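Local coordinates for protein 1-Cys peroxiredoxin (Vibrio vulnificus MO6-24/O, PDB 5K2I) that probably reduces hydrogen peroxide and other peroxides through a single peroxidatic cysteine, as a 1-Cys peroxiredoxin of the thioredoxin superfold, at residues Gln6-Ser14 and His23-Ala31; Met127-Asn138 and Asn149-Leu157. One frame throughout, in Å; residues are numbered along the deposited sequence.

In the fold
From the N terminus the chain runs through Gln6-Ser14, turns over in the hairpin of strands 12-17 and 20-25, and comes back as His23-Ala31. Interaction 1 closes that short loop. Interaction 2 opens about a hundred residues later, when strand 120-130 turns into strand 133-139 and the C-terminal helix 150-156 folds back on both. It closes the ten-residue loop between its segments. The two contacts follow in series, neither nested nor crossed, with centres about 16 Å apart. They meet at the hairpin turn of interaction 2: Leu8 N lies 2.9 Å from Gly132 O, a probable hydrogen bond. The N-terminal segment is thereby tied to the edge of the mixed sheet, which carries the C-terminal helix.

Interaction 1 of 2, residues Gln6-Ser14 and His23-Ala31; sequences QTLPNATLS and HHPVLELFA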
loop_
_atom_site.group_PDB
_atom_site.type_symbol
_atom_site.label_atom_id
_atom_site.label_comp_id
_atom_site.label_asym_id
_atom_site.label_seq_id
_atom_site.Cartn_x
_atom_site.Cartn_y
_atom_site.Cartn_z
ATOM N N GLN A 6 -17.204 14.714 -16.962
ATOM C CA GLN A 6 -18.533 14.475 -16.412
ATOM C C GLN A 6 -18.739 15.290 -15.149
ATOM O O GLN A 6 -17.808 15.511 -14.373
ATOM C CB GLN A 6 -18.758 12.993 -16.090
ATOM C CG GLN A 6 -18.723 12.056 -17.297
ATOM C CD GLN A 6 -19.322 10.692 -16.989
ATOM O OE1 GLN A 6 -18.738 9.889 -16.264
ATOM N NE2 GLN A 6 -20.515 10.437 -17.523
ATOM N N THR A 7 -19.965 15.742 -14.944
ATOM C CA THR A 7 -20.347 16.353 -13.691
ATOM C C THR A 7 -20.356 15.279 -12.594
ATOM O O THR A 7 -20.726 14.133 -12.854
ATOM C CB THR A 7 -21.725 17.023 -13.846
ATOM O OG1 THR A 7 -21.658 17.987 -14.909
ATOM C CG2 THR A 7 -22.163 17.701 -12.572
ATOM N N LEU A 8 -19.948 15.637 -11.377
ATOM C CA LEU A 8 -20.059 14.727 -10.249
ATOM C C LEU A 8 -21.483 14.204 -10.113
ATOM O O LEU A 8 -22.440 14.911 -10.469
ATOM C CB LEU A 8 -19.679 15.425 -8.944
ATOM C CG LEU A 8 -18.221 15.739 -8.674
ATOM C CD1 LEU A 8 -18.127 16.603 -7.406
ATOM C CD2 LEU A 8 -17.424 14.460 -8.521
ATOM N N PRO A 9 -21.640 12.999 -9.550
ATOM C CA PRO A 9 -22.987 12.549 -9.190
ATOM C C PRO A 9 -23.698 13.615 -8.364
ATOM O O PRO A 9 -23.080 14.244 -7.507
ATOM C CB PRO A 9 -22.736 11.295 -8.348
ATOM C CG PRO A 9 -21.374 10.831 -8.727
ATOM C CD PRO A 9 -20.601 12.038 -9.151
ATOM N N ASN A 10 -24.977 13.828 -8.640
ATOM C CA ASN A 10 -25.757 14.798 -7.892
ATOM C C ASN A 10 -26.158 14.185 -6.569
ATOM O O ASN A 10 -27.289 13.732 -6.396
ATOM C CB ASN A 10 -26.971 15.228 -8.706
ATOM C CG ASN A 10 -27.827 16.230 -7.991
ATOM O OD1 ASN A 10 -27.369 16.955 -7.108
ATOM N ND2 ASN A 10 -29.097 16.298 -8.387
ATOM N N ALA A 11 -25.186 14.123 -5.661
ATOM C CA ALA A 11 -25.323 13.420 -4.392
ATOM C C ALA A 11 -24.919 14.338 -3.257
ATOM O O ALA A 11 -24.547 15.490 -3.489
ATOM C CB ALA A 11 -24.461 12.154 -4.400
ATOM N N THR A 12 -25.000 13.837 -2.029
ATOM C CA THR A 12 -24.608 14.635 -0.872
ATOM C C THR A 12 -23.445 14.015 -0.115
ATOM O O THR A 12 -23.177 12.817 -0.219
ATOM C CB THR A 12 -25.773 14.844 0.119
ATOM O OG1 THR A 12 -26.142 13.593 0.724
ATOM C CG2 THR A 12 -26.973 15.432 -0.610
ATOM N N LEU A 13 -22.738 14.872 0.619
ATOM C CA LEU A 13 -21.728 14.446 1.588
ATOM C C LEU A 13 -22.014 15.201 2.874
ATOM O O LEU A 13 -22.469 16.340 2.815
ATOM C CB LEU A 13 -20.321 14.730 1.080
ATOM C CG LEU A 13 -19.839 13.913 -0.116
ATOM C CD1 LEU A 13 -18.547 14.487 -0.660
ATOM C CD2 LEU A 13 -19.661 12.446 0.269
ATOM N N SER A 14 -21.772 14.580 4.022
ATOM C CA SER A 14 -22.206 15.177 5.280
ATOM C C SER A 14 -21.075 15.764 6.112
ATOM O O SER A 14 -19.910 15.367 6.007
ATOM C CB SER A 14 -22.975 14.152 6.118
ATOM O OG SER A 14 -22.186 13.024 6.446
ATOM N N HIS A 23 -26.107 18.088 5.244
ATOM C CA HIS A 23 -25.907 17.266 4.066
ATOM C C HIS A 23 -25.735 18.141 2.847
ATOM O O HIS A 23 -26.715 18.640 2.290
ATOM C CB HIS A 23 -27.084 16.318 3.882
ATOM C CG HIS A 23 -27.324 15.460 5.074
ATOM N ND1 HIS A 23 -26.553 14.356 5.347
ATOM C CD2 HIS A 23 -28.206 15.574 6.094
ATOM C CE1 HIS A 23 -26.971 13.803 6.473
ATOM N NE2 HIS A 23 -27.971 14.524 6.947
ATOM N N HIS A 24 -24.488 18.352 2.453
ATOM C CA HIS A 24 -24.179 19.212 1.311
ATOM C C HIS A 24 -24.422 18.514 -0.016
ATOM O O HIS A 24 -23.780 17.508 -0.288
ATOM C CB HIS A 24 -22.709 19.646 1.327
ATOM C CG HIS A 24 -22.261 20.304 2.598
ATOM N ND1 HIS A 24 -22.561 21.612 2.905
ATOM C CD2 HIS A 24 -21.490 19.843 3.611
ATOM C CE1 HIS A 24 -22.008 21.925 4.064
ATOM N NE2 HIS A 24 -21.355 20.871 4.515
ATOM N N PRO A 25 -25.325 19.042 -0.857
ATOM C CA PRO A 25 -25.270 18.603 -2.254
ATOM C C PRO A 25 -23.913 18.994 -2.817
ATOM O O PRO A 25 -23.555 20.172 -2.777
ATOM C CB PRO A 25 -26.408 19.385 -2.924
ATOM C CG PRO A 25 -27.322 19.772 -1.768
ATOM C CD PRO A 25 -26.382 20.041 -0.634
ATOM N N VAL A 26 -23.142 18.032 -3.307
ATOM C CA VAL A 26 -21.797 18.352 -3.757
ATOM C C VAL A 26 -21.823 19.348 -4.912
ATOM O O VAL A 26 -20.894 20.140 -5.067
ATOM C CB VAL A 26 -20.991 17.086 -4.172
ATOM C CG1 VAL A 26 -20.847 16.126 -2.993
ATOM C CG2 VAL A 26 -21.626 16.374 -5.357
ATOM N N LEU A 27 -22.877 19.329 -5.726
ATOM C CA LEU A 27 -22.940 20.246 -6.861
ATOM C C LEU A 27 -23.247 21.675 -6.427
ATOM O O LEU A 27 -23.002 22.620 -7.182
ATOM C CB LEU A 27 -23.957 19.765 -7.901
ATOM C CG LEU A 27 -23.571 18.421 -8.534
ATOM C CD1 LEU A 27 -24.616 18.013 -9.570
ATOM C CD2 LEU A 27 -22.199 18.504 -9.183
ATOM N N GLU A 28 -23.780 21.837 -5.220
ATOM C CA GLU A 28 -23.952 23.163 -4.643
ATOM C C GLU A 28 -22.677 23.586 -3.906
ATOM O O GLU A 28 -22.186 24.698 -4.075
ATOM C CB GLU A 28 -25.167 23.181 -3.703
ATOM C CG GLU A 28 -26.508 23.041 -4.425
ATOM C CD GLU A 28 -27.702 23.254 -3.500
ATOM O OE1 GLU A 28 -27.519 23.258 -2.263
ATOM O OE2 GLU A 28 -28.830 23.403 -4.019
ATOM N N LEU A 29 -22.144 22.681 -3.096
ATOM C CA LEU A 29 -20.928 22.940 -2.331
ATOM C C LEU A 29 -19.745 23.341 -3.217
ATOM O O LEU A 29 -18.966 24.233 -2.860
ATOM C CB LEU A 29 -20.573 21.698 -1.515
ATOM C CG LEU A 29 -19.393 21.767 -0.535
ATOM C CD1 LEU A 29 -19.672 22.741 0.590
ATOM C CD2 LEU A 29 -19.107 20.393 0.029
ATOM N N PHE A 30 -19.624 22.688 -4.369
ATOM C CA PHE A 30 -18.476 22.884 -5.252
ATOM C C PHE A 30 -18.770 23.817 -6.439
ATOM O O PHE A 30 -17.892 24.075 -7.270
ATOM C CB PHE A 30 -17.978 21.524 -5.774
ATOM C CG PHE A 30 -17.514 20.558 -4.694
ATOM C CD1 PHE A 30 -17.159 20.995 -3.424
ATOM C CD2 PHE A 30 -17.413 19.202 -4.978
ATOM C CE1 PHE A 30 -16.726 20.096 -2.454
ATOM C CE2 PHE A 30 -16.981 18.289 -4.005
ATOM C CZ PHE A 30 -16.641 18.741 -2.739
ATOM N N ALA A 31 -19.986 24.352 -6.502
ATOM C CA ALA A 31 -20.359 25.252 -7.592
ATOM C C ALA A 31 -19.480 26.500 -7.604
ATOM O O ALA A 31 -19.226 27.087 -6.543
ATOM C CB ALA A 31 -21.829 25.648 -7.474
HETATM O O HOH W 1 -25.127 17.399 -5.552
HETATM O O HOH W 2 -24.935 13.611 3.102
#
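Three backbone hydrogen bonds join Ala11-Leu13 to His24-Val26. Leu13 and His24 form an antiparallel hydrogen-bonded pair. Leu13 N donates to His24 O at 3.0 Å, and His24 N donates to Leu13 O at 2.9 Å. The third bond, Val26 N to Ala11 O at 2.9 Å, is nearly straight, with 166° at the hydrogen. It carries the pairing past the last strand residue into the first turn of helix 26-29.

Water extends this polar seam at two places. One water donates to Asn10 OD1 and Ala11 O and accepts from Leu27 N, so it joins the inverse gamma turn at Asn10 to the helix start. A second water lies in the plane of the His23 ring, at its edge, and links His23 ND1 with Thr12 OG1. With chi1 at 67° Thr12 puts OG1 on the His23 side, where this water reaches it. His24 points to the opposite face of the hairpin, which it shares with Leu13, and its NE2 makes a hydrogen bond with Gln15 OE1.

The apolar contacts come from the helix and from Phe30 just after it. Val26 sends its two methyls different ways. CG1 meets Leu13 CD1 at 3.7 Å, while CG2 lies over the backbone at Pro9 O. Leu27 rests its CD1 on Asn10 CB at 3.7 Å, the two side chains crossing at about a right angle. Leu8 CD1 reaches the edge of the Phe30 ring, in its plane, 3.6 Å from CD2. Leu8 and Phe30 both continue onto Ile129 of the central sheet, and Leu13 onto Phe104 of helix 103-108.

The arrangement is a two-stranded beta hairpin that runs into a short helix, packed beside the thioredoxin-fold core near the N terminus of this peroxiredoxin.

Interaction 2 of 2, residues Met127-Asn138 and Asn149-Leu157; sequences MIIDNGVVTTLN and NAETILAAL
Ile128 is the centre of the contact with helix 150-156. Its CD1 touches both Ala156 CB, at 3.7 Å, and Leu157 CD2, at 3.8 Å. Its CG1 meets Ile153 CG2 at 3.9 Å. The side chains of Ile128 and Ile153 lie alongside, running opposite ways. Ile128 CG1 lies anti to the carbonyl carbon (chi1 -60°), and the chain extends from there to bring CD1 to the helix.

Strand 133-138 adds a lighter layer. Thr136 lies beside Ala156. Asn138 crosses Thr152 obliquely and packs its amide end against the Thr152 CG2 methyl. The CD1 of Ile153 also comes near that amide.

The next shell sets these groups in place. Strands 127-130 and 133-138 are joined by a type I' turn from Asp130 to Val133. A classic beta bulge sets Thr135 and Thr136 opposite the single residue Ile128, and Ile128 O accepts from Thr135 N and Thr136 N. Across the hairpin Thr135 OG1, in one of its two conformers, donates to Asp130 OD2 at 2.8 Å. Asp130 OD1 has a salt bridge with Lys34.

The helix start has its own fixings. Asn149 and Thr152 form a capping box: Thr152 N donates to Asn149 OD1 at 2.9 Å, and Asn149 N donates to Thr152 OG1 at 2.9 Å. Glu50 accepts from Asn149 ND2. Ile153 and Leu157 also reach strand 34-40, on Val36 and Lys34, while Ala150 lies on helix 53-65.

The helix is thus held to the hairpin mainly by aliphatic side chains, with Ile128 and Ile153 buried. The polar bonds lie within the hairpin, within the helix start, or run to Lys34 and Glu50. The attraction between the two segments is therefore mainly dispersion and the burial of apolar surface.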
loop_
_atom_site.group_PDB
_atom_site.type_symbol
_atom_site.label_atom_id
_atom_site.label_comp_id
_atom_site.label_asym_id
_atom_site.label_seq_id
_atom_site.Cartn_x
_atom_site.Cartn_y
_atom_site.Cartn_z
ATOM N N MET A 127 -9.007 14.247 -7.152
ATOM C CA MET A 127 -9.649 14.957 -8.245
ATOM C C MET A 127 -9.384 16.449 -8.195
ATOM O O MET A 127 -9.274 17.037 -7.104
ATOM C CB MET A 127 -11.166 14.802 -8.186
ATOM C CG MET A 127 -11.740 13.471 -8.431
ATOM S SD MET A 127 -13.514 13.682 -8.136
ATOM C CE MET A 127 -14.058 12.053 -8.626
ATOM N N ILE A 128 -9.340 17.058 -9.374
ATOM C CA ILE A 128 -9.588 18.489 -9.505
ATOM C C ILE A 128 -10.971 18.642 -10.129
ATOM O O ILE A 128 -11.255 18.050 -11.172
ATOM C CB ILE A 128 -8.534 19.188 -10.376
ATOM C CG1 ILE A 128 -7.137 19.009 -9.771
ATOM C CG2 ILE A 128 -8.870 20.681 -10.556
ATOM C CD1 ILE A 128 -5.998 19.402 -10.709
ATOM N N ILE A 129 -11.819 19.422 -9.478
ATOM C CA ILE A 129 -13.209 19.599 -9.884
ATOM C C ILE A 129 -13.458 21.076 -10.148
ATOM O O ILE A 129 -13.241 21.904 -9.270
ATOM C CB ILE A 129 -14.178 19.098 -8.801
ATOM C CG1 ILE A 129 -13.750 17.703 -8.336
ATOM C CG2 ILE A 129 -15.608 19.093 -9.323
ATOM C CD1 ILE A 129 -14.286 17.320 -6.991
ATOM N N ASP A 130 -13.905 21.404 -11.352
ATOM C CA ASP A 130 -14.161 22.791 -11.725
ATOM C C ASP A 130 -15.647 22.999 -11.912
ATOM O O ASP A 130 -16.240 22.443 -12.833
ATOM C CB ASP A 130 -13.405 23.155 -12.999
ATOM C CG ASP A 130 -11.903 23.257 -12.777
ATOM O OD1 ASP A 130 -11.473 24.212 -12.091
ATOM O OD2 ASP A 130 -11.144 22.401 -13.284
ATOM N N ASN A 131 -16.238 23.792 -11.029
ATOM C CA ASN A 131 -17.687 24.009 -11.044
ATOM C C ASN A 131 -18.444 22.676 -11.129
ATOM O O ASN A 131 -19.374 22.520 -11.923
ATOM C CB ASN A 131 -18.087 24.918 -12.216
ATOM C CG ASN A 131 -19.550 25.347 -12.164
ATOM O OD1 ASN A 131 -20.082 25.716 -11.112
ATOM N ND2 ASN A 131 -20.209 25.293 -13.312
ATOM N N GLY A 132 -18.014 21.701 -10.339
ATOM C CA GLY A 132 -18.715 20.427 -10.295
ATOM C C GLY A 132 -18.343 19.427 -11.376
ATOM O O GLY A 132 -18.810 18.297 -11.320
ATOM N N VAL A 133 -17.535 19.842 -12.348
ATOM C CA VAL A 133 -17.103 18.965 -13.433
ATOM C C VAL A 133 -15.745 18.369 -13.092
ATOM O O VAL A 133 -14.810 19.102 -12.782
ATOM C CB VAL A 133 -17.019 19.729 -14.756
ATOM C CG1 VAL A 133 -16.547 18.821 -15.879
ATOM C CG2 VAL A 133 -18.387 20.325 -15.087
ATOM N N VAL A 134 -15.628 17.046 -13.141
ATOM C CA VAL A 134 -14.345 16.392 -12.896
ATOM C C VAL A 134 -13.385 16.704 -14.025
ATOM O O VAL A 134 -13.598 16.276 -15.152
ATOM C CB VAL A 134 -14.521 14.876 -12.764
ATOM C CG1 VAL A 134 -13.166 14.201 -12.571
ATOM C CG2 VAL A 134 -15.456 14.571 -11.595
ATOM N N THR A 135 -12.335 17.473 -13.755
ATOM C CA THR A 135 -11.366 17.855 -14.780
ATOM C C THR A 135 -10.169 16.912 -14.774
ATOM O O THR A 135 -9.649 16.534 -15.823
ATOM C CB THR A 135 -10.891 19.297 -14.564
ATOM O OG1 THR A 135 -12.008 20.180 -14.716
ATOM C CG2 THR A 135 -9.805 19.666 -15.561
ATOM N N THR A 136 -9.742 16.540 -13.565
ATOM C CA THR A 136 -8.614 15.616 -13.366
ATOM C C THR A 136 -9.029 14.538 -12.378
ATOM O O THR A 136 -9.598 14.856 -11.343
ATOM C CB THR A 136 -7.361 16.335 -12.819
ATOM O OG1 THR A 136 -6.884 17.285 -13.780
ATOM C CG2 THR A 136 -6.259 15.334 -12.524
ATOM N N LEU A 137 -8.758 13.275 -12.691
ATOM C CA LEU A 137 -9.002 12.170 -11.760
ATOM C C LEU A 137 -7.813 11.224 -11.794
ATOM O O LEU A 137 -7.498 10.641 -12.848
ATOM C CB LEU A 137 -10.283 11.409 -12.112
ATOM C CG LEU A 137 -10.492 10.078 -11.373
ATOM C CD1 LEU A 137 -10.636 10.287 -9.874
ATOM C CD2 LEU A 137 -11.723 9.382 -11.916
ATOM N N ASN A 138 -7.153 11.079 -10.646
ATOM C CA ASN A 138 -6.030 10.155 -10.493
ATOM C C ASN A 138 -6.419 9.090 -9.487
ATOM O O ASN A 138 -6.713 9.410 -8.340
ATOM C CB ASN A 138 -4.761 10.879 -10.018
ATOM C CG ASN A 138 -4.269 11.926 -10.999
ATOM O OD1 ASN A 138 -4.462 11.798 -12.201
ATOM N ND2 ASN A 138 -3.613 12.966 -10.482
ATOM N N ASN A 149 0.129 11.529 -5.966
ATOM C CA ASN A 149 0.073 12.199 -4.670
ATOM C C ASN A 149 -0.433 13.637 -4.802
ATOM O O ASN A 149 -0.902 14.044 -5.867
ATOM C CB ASN A 149 1.466 12.170 -4.042
ATOM C CG ASN A 149 2.541 12.674 -5.002
ATOM O OD1 ASN A 149 2.295 13.571 -5.808
ATOM N ND2 ASN A 149 3.738 12.088 -4.926
ATOM N N ALA A 150 -0.326 14.422 -3.734
ATOM C CA ALA A 150 -0.762 15.816 -3.805
ATOM C C ALA A 150 0.078 16.602 -4.814
ATOM O O ALA A 150 -0.435 17.490 -5.485
ATOM C CB ALA A 150 -0.700 16.470 -2.427
ATOM N N GLU A 151 1.362 16.258 -4.945
ATOM C CA GLU A 151 2.218 16.913 -5.940
ATOM C C GLU A 151 1.728 16.669 -7.362
ATOM O O GLU A 151 1.875 17.536 -8.222
ATOM C CB GLU A 151 3.674 16.442 -5.830
ATOM C CG GLU A 151 4.428 16.980 -4.628
ATOM C CD GLU A 151 4.894 18.430 -4.772
ATOM O OE1 GLU A 151 4.776 19.027 -5.869
ATOM O OE2 GLU A 151 5.394 18.977 -3.767
ATOM N N THR A 152 1.170 15.487 -7.614
ATOM C CA THR A 152 0.608 15.178 -8.926
ATOM C C THR A 152 -0.515 16.156 -9.236
ATOM O O THR A 152 -0.624 16.656 -10.354
ATOM C CB THR A 152 0.062 13.746 -9.002
ATOM O OG1 THR A 152 0.975 12.852 -8.358
ATOM C CG2 THR A 152 -0.132 13.319 -10.458
ATOM N N ILE A 153 -1.343 16.426 -8.233
ATOM C CA ILE A 153 -2.447 17.366 -8.387
ATOM C C ILE A 153 -1.923 18.788 -8.594
ATOM O O ILE A 153 -2.385 19.507 -9.479
ATOM C CB ILE A 153 -3.389 17.310 -7.161
ATOM C CG1 ILE A 153 -4.154 15.977 -7.130
ATOM C CG2 ILE A 153 -4.347 18.505 -7.143
ATOM C CD1 ILE A 153 -5.150 15.795 -8.268
ATOM N N LEU A 154 -0.943 19.179 -7.785
ATOM C CA LEU A 154 -0.340 20.497 -7.918
ATOM C C LEU A 154 0.188 20.718 -9.336
ATOM O O LEU A 154 0.005 21.786 -9.915
ATOM C CB LEU A 154 0.782 20.672 -6.891
ATOM C CG LEU A 154 1.504 22.018 -6.924
ATOM C CD1 LEU A 154 0.555 23.159 -6.557
ATOM C CD2 LEU A 154 2.708 21.995 -5.998
ATOM N N ALA A 155 0.818 19.695 -9.903
ATOM C CA ALA A 155 1.393 19.812 -11.237
ATOM C C ALA A 155 0.313 19.858 -12.314
ATOM O O ALA A 155 0.513 20.437 -13.382
ATOM C CB ALA A 155 2.348 18.670 -11.499
ATOM N N ALA A 156 -0.835 19.250 -12.034
ATOM C CA ALA A 156 -1.935 19.256 -12.994
ATOM C C ALA A 156 -2.521 20.654 -13.111
ATOM O O ALA A 156 -3.114 21.005 -14.128
ATOM C CB ALA A 156 -3.008 18.259 -12.592
ATOM N N LEU A 157 -2.351 21.448 -12.062
ATOM C CA LEU A 157 -2.824 22.822 -12.069
ATOM C C LEU A 157 -1.948 23.669 -12.979
ATOM O O LEU A 157 -2.244 24.838 -13.219
ATOM C CB LEU A 157 -2.838 23.396 -10.654
ATOM C CG LEU A 157 -3.776 22.711 -9.656
ATOM C CD1 LEU A 157 -3.470 23.163 -8.243
ATOM C CD2 LEU A 157 -5.223 23.009 -10.002
#